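Local coordinates for protein probable enoyl-CoA hydratase/isomerase (Pseudomonas aeruginosa, PDB 7BOR) that binds coenzyme A through a crotonase fold and probably acts as a delta(3)-delta(2)-enoyl-CoA isomerase, at residues 16-21 / 59-64; 79-84 / 104-109. One frame throughout, in Å; residues are numbered along the deposited sequence.

Contact 1. Residues 16-21 / 59-64. With COA (coenzyme A), chain C.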
loop_
_atom_site.group_PDB
_atom_site.type_symbol
_atom_site.label_atom_id
_atom_site.label_comp_id
_atom_site.label_asym_id
_atom_site.label_seq_id
_atom_site.Cartn_x
_atom_site.Cartn_y
_atom_site.Cartn_z
ATOM N N LEU A 16 8.159 3.181 -8.965
ATOM C CA LEU A 16 8.517 3.696 -7.639
ATOM C C LEU A 16 9.137 2.560 -6.825
ATOM O O LEU A 16 8.463 1.576 -6.496
ATOM C CB LEU A 16 7.302 4.276 -6.938
ATOM C CG LEU A 16 6.500 5.292 -7.746
ATOM C CD1 LEU A 16 5.277 5.776 -6.969
ATOM C CD2 LEU A 16 7.381 6.460 -8.183
ATOM N N ARG A 17 10.418 2.688 -6.504
ATOM C CA ARG A 17 11.182 1.619 -5.883
ATOM C C ARG A 17 11.634 2.092 -4.502
ATOM O O ARG A 17 12.569 2.883 -4.382
ATOM C CB ARG A 17 12.368 1.216 -6.769
ATOM C CG ARG A 17 13.523 0.410 -6.067
ATOM C CD ARG A 17 13.585 -1.082 -6.467
ATOM N NE ARG A 17 14.812 -1.787 -6.040
ATOM C CZ ARG A 17 15.193 -1.979 -4.766
ATOM N NH1 ARG A 17 14.477 -1.490 -3.762
ATOM N NH2 ARG A 17 16.305 -2.657 -4.477
ATOM N N LEU A 18 10.988 1.580 -3.458
ATOM C CA LEU A 18 11.395 1.830 -2.080
ATOM C C LEU A 18 12.818 1.345 -1.837
ATOM O O LEU A 18 13.115 0.159 -1.989
ATOM C CB LEU A 18 10.410 1.115 -1.143
ATOM C CG LEU A 18 9.063 1.797 -0.821
ATOM C CD1 LEU A 18 8.319 2.385 -1.989
ATOM C CD2 LEU A 18 8.116 0.841 -0.043
ATOM N N ASP A 19 13.709 2.251 -1.440
ATOM C CA ASP A 19 15.122 1.891 -1.240
ATOM C C ASP A 19 15.598 2.374 0.135
ATOM O O ASP A 19 16.283 3.396 0.246
ATOM C CB ASP A 19 16.017 2.455 -2.385
ATOM C CG ASP A 19 17.317 1.626 -2.596
ATOM O OD1 ASP A 19 17.590 0.669 -1.825
ATOM O OD2 ASP A 19 18.054 1.935 -3.562
ATOM N N ARG A 20 15.273 1.601 1.170
ATOM C CA ARG A 20 15.667 1.887 2.555
ATOM C C ARG A 20 15.832 0.533 3.250
ATOM O O ARG A 20 15.171 0.216 4.233
ATOM C CB ARG A 20 14.660 2.790 3.243
ATOM C CG ARG A 20 15.050 3.258 4.666
ATOM C CD ARG A 20 14.099 4.324 5.173
ATOM N NE ARG A 20 14.525 4.883 6.468
ATOM C CZ ARG A 20 13.808 4.875 7.592
ATOM N NH1 ARG A 20 12.583 4.362 7.613
ATOM N NH2 ARG A 20 14.307 5.401 8.706
ATOM N N GLN A 21 16.740 -0.293 2.733
ATOM C CA GLN A 21 16.766 -1.705 3.102
ATOM C C GLN A 21 17.158 -1.896 4.559
ATOM O O GLN A 21 16.606 -2.760 5.242
ATOM C CB GLN A 21 17.710 -2.464 2.159
ATOM C CG GLN A 21 17.388 -2.271 0.645
ATOM C CD GLN A 21 15.962 -2.710 0.264
ATOM O OE1 GLN A 21 15.220 -1.959 -0.407
ATOM N NE2 GLN A 21 15.575 -3.936 0.693
ATOM N N CYS A 59 12.200 -7.321 -0.106
ATOM C CA CYS A 59 11.435 -6.625 0.929
ATOM C C CYS A 59 10.490 -5.651 0.261
ATOM O O CYS A 59 10.876 -4.959 -0.679
ATOM C CB CYS A 59 12.360 -5.884 1.935
ATOM S SG CYS A 59 11.480 -5.024 3.343
ATOM N N PHE A 60 9.239 -5.619 0.718
ATOM C CA PHE A 60 8.329 -4.608 0.189
ATOM C C PHE A 60 8.348 -3.369 1.122
ATOM O O PHE A 60 9.081 -2.411 0.847
ATOM C CB PHE A 60 6.927 -5.199 -0.008
ATOM C CG PHE A 60 5.972 -4.281 -0.740
ATOM C CD1 PHE A 60 6.207 -3.889 -2.052
ATOM C CD2 PHE A 60 4.813 -3.810 -0.116
ATOM C CE1 PHE A 60 5.308 -3.034 -2.703
ATOM C CE2 PHE A 60 3.917 -2.964 -0.774
ATOM C CZ PHE A 60 4.158 -2.573 -2.062
ATOM N N THR A 61 7.633 -3.388 2.256
ATOM C CA THR A 61 7.818 -2.340 3.276
ATOM C C THR A 61 7.281 -2.818 4.619
ATOM O O THR A 61 6.225 -3.450 4.679
ATOM C CB THR A 61 7.112 -1.026 2.880
ATOM O OG1 THR A 61 7.257 -0.029 3.916
ATOM C CG2 THR A 61 5.623 -1.255 2.671
ATOM N N SER A 62 7.992 -2.496 5.691
ATOM C CA SER A 62 7.483 -2.775 7.034
ATOM C C SER A 62 6.444 -1.751 7.474
ATOM O O SER A 62 5.992 -1.784 8.627
ATOM C CB SER A 62 8.637 -2.861 8.055
ATOM O OG SER A 62 9.528 -1.749 8.015
ATOM N N GLY A 63 6.009 -0.878 6.569
ATOM C CA GLY A 63 4.964 0.056 6.891
ATOM C C GLY A 63 5.556 1.340 7.434
ATOM O O GLY A 63 6.766 1.635 7.311
ATOM N N ASN A 64 4.675 2.108 8.066
ATOM C CA ASN A 64 5.029 3.433 8.559
ATOM C C ASN A 64 6.261 3.380 9.444
ATOM O O ASN A 64 6.432 2.472 10.252
ATOM C CB ASN A 64 3.863 4.048 9.334
ATOM C CG ASN A 64 3.744 5.519 9.112
ATOM O OD1 ASN A 64 2.922 5.968 8.314
ATOM N ND2 ASN A 64 4.567 6.294 9.806
HETATM N N1A COA C . 9.740 1.629 11.794
HETATM C C2A COA C . 10.960 1.999 12.274
HETATM N N3A COA C . 12.034 1.155 12.216
HETATM C C4A COA C . 11.834 -0.045 11.648
HETATM C C5A COA C . 10.636 -0.431 11.163
HETATM C C6A COA C . 9.563 0.432 11.245
HETATM N N6A COA C . 8.197 0.191 10.760
HETATM N N7A COA C . 10.741 -1.693 10.661
HETATM C C8A COA C . 12.013 -2.116 10.835
HETATM N N9A COA C . 12.620 -1.101 11.440
HETATM C C1B COA C . 14.063 -1.224 11.729
HETATM C C2B COA C . 14.408 -2.005 13.100
HETATM O O2B COA C . 14.099 -1.098 14.233
HETATM C C3B COA C . 15.671 -2.255 12.896
HETATM O O3B COA C . 16.491 -1.031 13.103
HETATM P P3B COA C . 18.076 -1.093 13.450
HETATM O O7A COA C . 18.777 -2.161 12.635
HETATM O O8A COA C . 18.191 -1.383 14.922
HETATM O O9A COA C . 18.659 0.239 13.085
HETATM C C4B COA C . 15.838 -2.596 11.394
HETATM O O4B COA C . 14.692 -1.804 10.730
HETATM C C5B COA C . 15.717 -3.969 11.083
HETATM O O5B COA C . 14.406 -4.306 11.408
HETATM P P1A COA C . 14.128 -5.719 12.181
HETATM O O1A COA C . 12.776 -5.729 12.865
HETATM O O2A COA C . 15.189 -6.074 13.199
HETATM O O3A COA C . 14.207 -6.844 10.979
HETATM P P2A COA C . 13.276 -8.196 11.148
HETATM O O4A COA C . 13.664 -9.146 10.020
HETATM O O5A COA C . 13.558 -8.691 12.535
HETATM O O6A COA C . 11.658 -7.818 11.119
HETATM C CBP COA C . 9.603 -6.929 10.263
HETATM C CCP COA C . 11.037 -7.444 9.878
HETATM C CDP COA C . 9.019 -6.084 9.075
HETATM C CEP COA C . 8.661 -8.122 10.561
HETATM C CAP COA C . 9.853 -6.097 11.562
HETATM O OAP COA C . 10.836 -5.153 11.266
HETATM C C9P COA C . 8.616 -5.334 12.035
HETATM O O9P COA C . 7.696 -5.876 12.573
HETATM N N8P COA C . 8.651 -3.874 11.806
HETATM C C7P COA C . 7.537 -3.005 12.193
HETATM C C6P COA C . 6.226 -3.413 11.457
HETATM C C5P COA C . 5.143 -2.394 11.938
HETATM O O5P COA C . 4.652 -2.452 13.011
HETATM N N4P COA C . 4.744 -1.356 11.005
HETATM C C3P COA C . 3.787 -0.361 11.420
HETATM C C2P COA C . 2.386 -0.910 11.345
HETATM S S1P COA C . 1.359 0.484 11.865
#
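Leu18 meets the 59-64 loop through one methyl: its CD2 lies 3.5 Å from Phe60 O and 3.6 Å from Thr61 CB. The leucine is the last residue of strand 13-18, and with CG anti to the carbonyl carbon (chi1 -82°) its branch reaches across to the loop, to a carbonyl oxygen and a beta carbon. Further along, Gln21 covers part of Cys59 at the margin.

Thr61 holds the next turn of the loop. Its OG1, placed anti to the backbone N, accepts from Gly63 N at 3.1 Å, which makes an ST turn, and the same oxygen is hydrogen-bonded to Asn25 O. Asn25 ND2 in turn binds Phe60 O, the carbonyl against which Leu18 packs.

Beyond the turn, two backbone carbonyls grip coenzyme A. Ser62 O accepts a hydrogen bond from the pantetheine amide N4P at 2.7 Å, fairly straight at 162°, and Asn64 O accepts from adenine N6A at 2.9 Å. Binding both at once holds the ligand bent, as in the crotonase fold. With Gly63 between them at phi 91°, this is consistent with the loop's backbone shape, rather than its side chains, matching these two N-H groups.

Contact 2. Residues 79-84 / 104-109. With COA (coenzyme A), chain C.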
loop_
_atom_site.group_PDB
_atom_site.type_symbol
_atom_site.label_atom_id
_atom_site.label_comp_id
_atom_site.label_asym_id
_atom_site.label_seq_id
_atom_site.Cartn_x
_atom_site.Cartn_y
_atom_site.Cartn_z
ATOM N N SER A 79 -1.186 15.464 6.165
ATOM C CA SER A 79 0.115 14.890 6.476
ATOM C C SER A 79 0.669 14.273 5.197
ATOM O O SER A 79 -0.082 14.040 4.240
ATOM C CB SER A 79 0.015 13.804 7.566
ATOM O OG SER A 79 -0.967 12.804 7.248
ATOM N N PRO A 80 1.968 13.989 5.167
ATOM C CA PRO A 80 2.525 13.242 4.029
ATOM C C PRO A 80 1.876 11.876 3.827
ATOM O O PRO A 80 1.537 11.531 2.687
ATOM C CB PRO A 80 4.019 13.126 4.383
ATOM C CG PRO A 80 4.268 14.307 5.363
ATOM C CD PRO A 80 2.995 14.405 6.136
ATOM N N VAL A 81 1.634 11.103 4.887
ATOM C CA VAL A 81 0.982 9.811 4.667
ATOM C C VAL A 81 -0.423 10.010 4.094
ATOM O O VAL A 81 -0.823 9.339 3.135
ATOM C CB VAL A 81 0.989 8.955 5.956
ATOM C CG1 VAL A 81 0.145 9.550 7.028
ATOM C CG2 VAL A 81 0.520 7.505 5.629
ATOM N N GLY A 82 -1.163 10.982 4.613
ATOM C CA GLY A 82 -2.475 11.256 4.073
ATOM C C GLY A 82 -2.444 11.663 2.616
ATOM O O GLY A 82 -3.344 11.309 1.844
ATOM N N ARG A 83 -1.421 12.420 2.215
ATOM C CA ARG A 83 -1.305 12.833 0.817
ATOM C C ARG A 83 -0.912 11.653 -0.064
ATOM O O ARG A 83 -1.393 11.538 -1.206
ATOM C CB ARG A 83 -0.289 13.974 0.677
ATOM C CG ARG A 83 -0.814 15.306 1.240
ATOM C CD ARG A 83 0.134 16.512 1.024
ATOM N NE ARG A 83 1.333 16.518 1.853
ATOM C CZ ARG A 83 1.374 16.980 3.096
ATOM N NH1 ARG A 83 0.277 17.454 3.641
ATOM N NH2 ARG A 83 2.513 16.983 3.780
ATOM N N PHE A 84 -0.064 10.749 0.455
ATOM C CA PHE A 84 0.214 9.530 -0.302
ATOM C C PHE A 84 -1.060 8.703 -0.467
ATOM O O PHE A 84 -1.381 8.261 -1.575
ATOM C CB PHE A 84 1.289 8.686 0.352
ATOM C CG PHE A 84 1.352 7.299 -0.216
ATOM C CD1 PHE A 84 1.766 7.104 -1.537
ATOM C CD2 PHE A 84 0.967 6.203 0.546
ATOM C CE1 PHE A 84 1.813 5.839 -2.079
ATOM C CE2 PHE A 84 1.023 4.901 0.012
ATOM C CZ PHE A 84 1.437 4.725 -1.299
ATOM N N VAL A 104 3.768 -4.829 5.657
ATOM C CA VAL A 104 3.154 -4.691 6.976
ATOM C C VAL A 104 2.399 -3.377 7.074
ATOM O O VAL A 104 2.871 -2.334 6.613
ATOM C CB VAL A 104 4.208 -4.766 8.073
ATOM C CG1 VAL A 104 3.527 -4.732 9.461
ATOM C CG2 VAL A 104 4.996 -6.039 7.894
ATOM N N GLY A 105 1.238 -3.426 7.692
ATOM C CA GLY A 105 0.522 -2.176 7.921
ATOM C C GLY A 105 0.084 -1.621 6.584
ATOM O O GLY A 105 -0.572 -2.314 5.800
ATOM N N ILE A 106 0.443 -0.365 6.301
ATOM C CA ILE A 106 0.144 0.221 4.996
ATOM C C ILE A 106 0.859 -0.531 3.879
ATOM O O ILE A 106 0.510 -0.361 2.696
ATOM C CB ILE A 106 0.494 1.736 5.004
ATOM C CG1 ILE A 106 -0.119 2.442 3.780
ATOM C CG2 ILE A 106 1.995 1.938 5.102
ATOM C CD1 ILE A 106 -0.317 3.956 3.943
ATOM N N GLY A 107 1.827 -1.393 4.224
ATOM C CA GLY A 107 2.429 -2.278 3.211
ATOM C C GLY A 107 1.411 -3.231 2.605
ATOM O O GLY A 107 1.445 -3.523 1.402
ATOM N N THR A 108 0.463 -3.690 3.422
ATOM C CA THR A 108 -0.643 -4.498 2.928
ATOM C C THR A 108 -1.799 -3.631 2.474
ATOM O O THR A 108 -2.339 -3.850 1.387
ATOM C CB THR A 108 -1.095 -5.475 4.009
ATOM O OG1 THR A 108 -0.079 -6.469 4.163
ATOM C CG2 THR A 108 -2.432 -6.141 3.656
ATOM N N THR A 109 -2.193 -2.615 3.268
ATOM C CA THR A 109 -3.416 -1.936 2.889
ATOM C C THR A 109 -3.267 -1.177 1.573
ATOM O O THR A 109 -4.262 -0.947 0.895
ATOM C CB THR A 109 -3.923 -0.976 4.008
ATOM O OG1 THR A 109 -2.962 0.039 4.255
ATOM C CG2 THR A 109 -4.207 -1.743 5.263
HETATM N N1A COA C . 9.740 1.629 11.794
HETATM C C2A COA C . 10.960 1.999 12.274
HETATM N N3A COA C . 12.034 1.155 12.216
HETATM C C4A COA C . 11.834 -0.045 11.648
HETATM C C5A COA C . 10.636 -0.431 11.163
HETATM C C6A COA C . 9.563 0.432 11.245
HETATM N N6A COA C . 8.197 0.191 10.760
HETATM N N7A COA C . 10.741 -1.693 10.661
HETATM C C8A COA C . 12.013 -2.116 10.835
HETATM N N9A COA C . 12.620 -1.101 11.440
HETATM C C1B COA C . 14.063 -1.224 11.729
HETATM C C2B COA C . 14.408 -2.005 13.100
HETATM O O2B COA C . 14.099 -1.098 14.233
HETATM C C3B COA C . 15.671 -2.255 12.896
HETATM O O3B COA C . 16.491 -1.031 13.103
HETATM P P3B COA C . 18.076 -1.093 13.450
HETATM O O7A COA C . 18.777 -2.161 12.635
HETATM O O8A COA C . 18.191 -1.383 14.922
HETATM O O9A COA C . 18.659 0.239 13.085
HETATM C C4B COA C . 15.838 -2.596 11.394
HETATM O O4B COA C . 14.692 -1.804 10.730
HETATM C C5B COA C . 15.717 -3.969 11.083
HETATM O O5B COA C . 14.406 -4.306 11.408
HETATM P P1A COA C . 14.128 -5.719 12.181
HETATM O O1A COA C . 12.776 -5.729 12.865
HETATM O O2A COA C . 15.189 -6.074 13.199
HETATM O O3A COA C . 14.207 -6.844 10.979
HETATM P P2A COA C . 13.276 -8.196 11.148
HETATM O O4A COA C . 13.664 -9.146 10.020
HETATM O O5A COA C . 13.558 -8.691 12.535
HETATM O O6A COA C . 11.658 -7.818 11.119
HETATM C CBP COA C . 9.603 -6.929 10.263
HETATM C CCP COA C . 11.037 -7.444 9.878
HETATM C CDP COA C . 9.019 -6.084 9.075
HETATM C CEP COA C . 8.661 -8.122 10.561
HETATM C CAP COA C . 9.853 -6.097 11.562
HETATM O OAP COA C . 10.836 -5.153 11.266
HETATM C C9P COA C . 8.616 -5.334 12.035
HETATM O O9P COA C . 7.696 -5.876 12.573
HETATM N N8P COA C . 8.651 -3.874 11.806
HETATM C C7P COA C . 7.537 -3.005 12.193
HETATM C C6P COA C . 6.226 -3.413 11.457
HETATM C C5P COA C . 5.143 -2.394 11.938
HETATM O O5P COA C . 4.652 -2.452 13.011
HETATM N N4P COA C . 4.744 -1.356 11.005
HETATM C C3P COA C . 3.787 -0.361 11.420
HETATM C C2P COA C . 2.386 -0.910 11.345
HETATM S S1P COA C . 1.359 0.484 11.865
#
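Ile106 points its CD1 methyl into the angle between Val81 and Phe84, two residues of helix 80-90 that lie nearly one turn apart. The terminal carbon is 4.0 Å from Val81 CG2 and 4.3 Å from Phe84 CE2. Toward the phenyl ring it arrives at the edge, near the ring plane, and so makes no CH-pi contact with a face; against the valine the two branches cross obliquely. The isoleucine reaches this far because its chain is extended: CG1 is anti to the backbone N (chi1 -166°) and CD1 continues outward (chi2 157°). On the other side, Val81 offers CG2, the methyl anti to its own backbone N. The backbones stay well apart, with 9.6 Å between the CA atoms of Val81 and Ile106, and these side chains bridge the gap. Tyr32 of helix 29-44 also packs on both Val81 and Ile106.

In the crotonase fold the segment 104-109 is the turn from a short strand into a helix that starts near the thiol end of coenzyme A, where an acyl-CoA would probably carry its thioester, and here it runs beside the pantetheine arm. Val104 CG1 lies 3.6 Å from COA C6P. Gly105, at the N-cap, has a positive phi of 67° and lies close against the C2P end of that arm. Its carbonyl accepts from both Thr108 N at 2.9 Å and Thr109 N at 3.0 Å, tying off the first turn of helix 106-109. At the start of the other helix, Ser79 is the N-cap residue, and its O receives Arg83 N at 2.9 Å.

Both contacts are buried, their centres 12 Å apart, and each has one segment at the coenzyme A site, 59-64 and 104-109. They meet directly: Thr61 O and Val104 N, 3.0 Å apart, probably form a hydrogen bond, and Thr61 CG2 packs on Gly107 CA at 3.4 Å. Helix 29-44 serves both, with Met35 touching Leu18 in contact 1 and Phe84 in contact 2. Their chemistry differs with place. Residues 59-64, a loop between strand 50-54 and helix 66-71, give the ligand polar main-chain partners, whereas 104-109 offers it apolar contact. Contact 2 joins helix to helix through side chains alone; contact 1 sets a strand end against a loop.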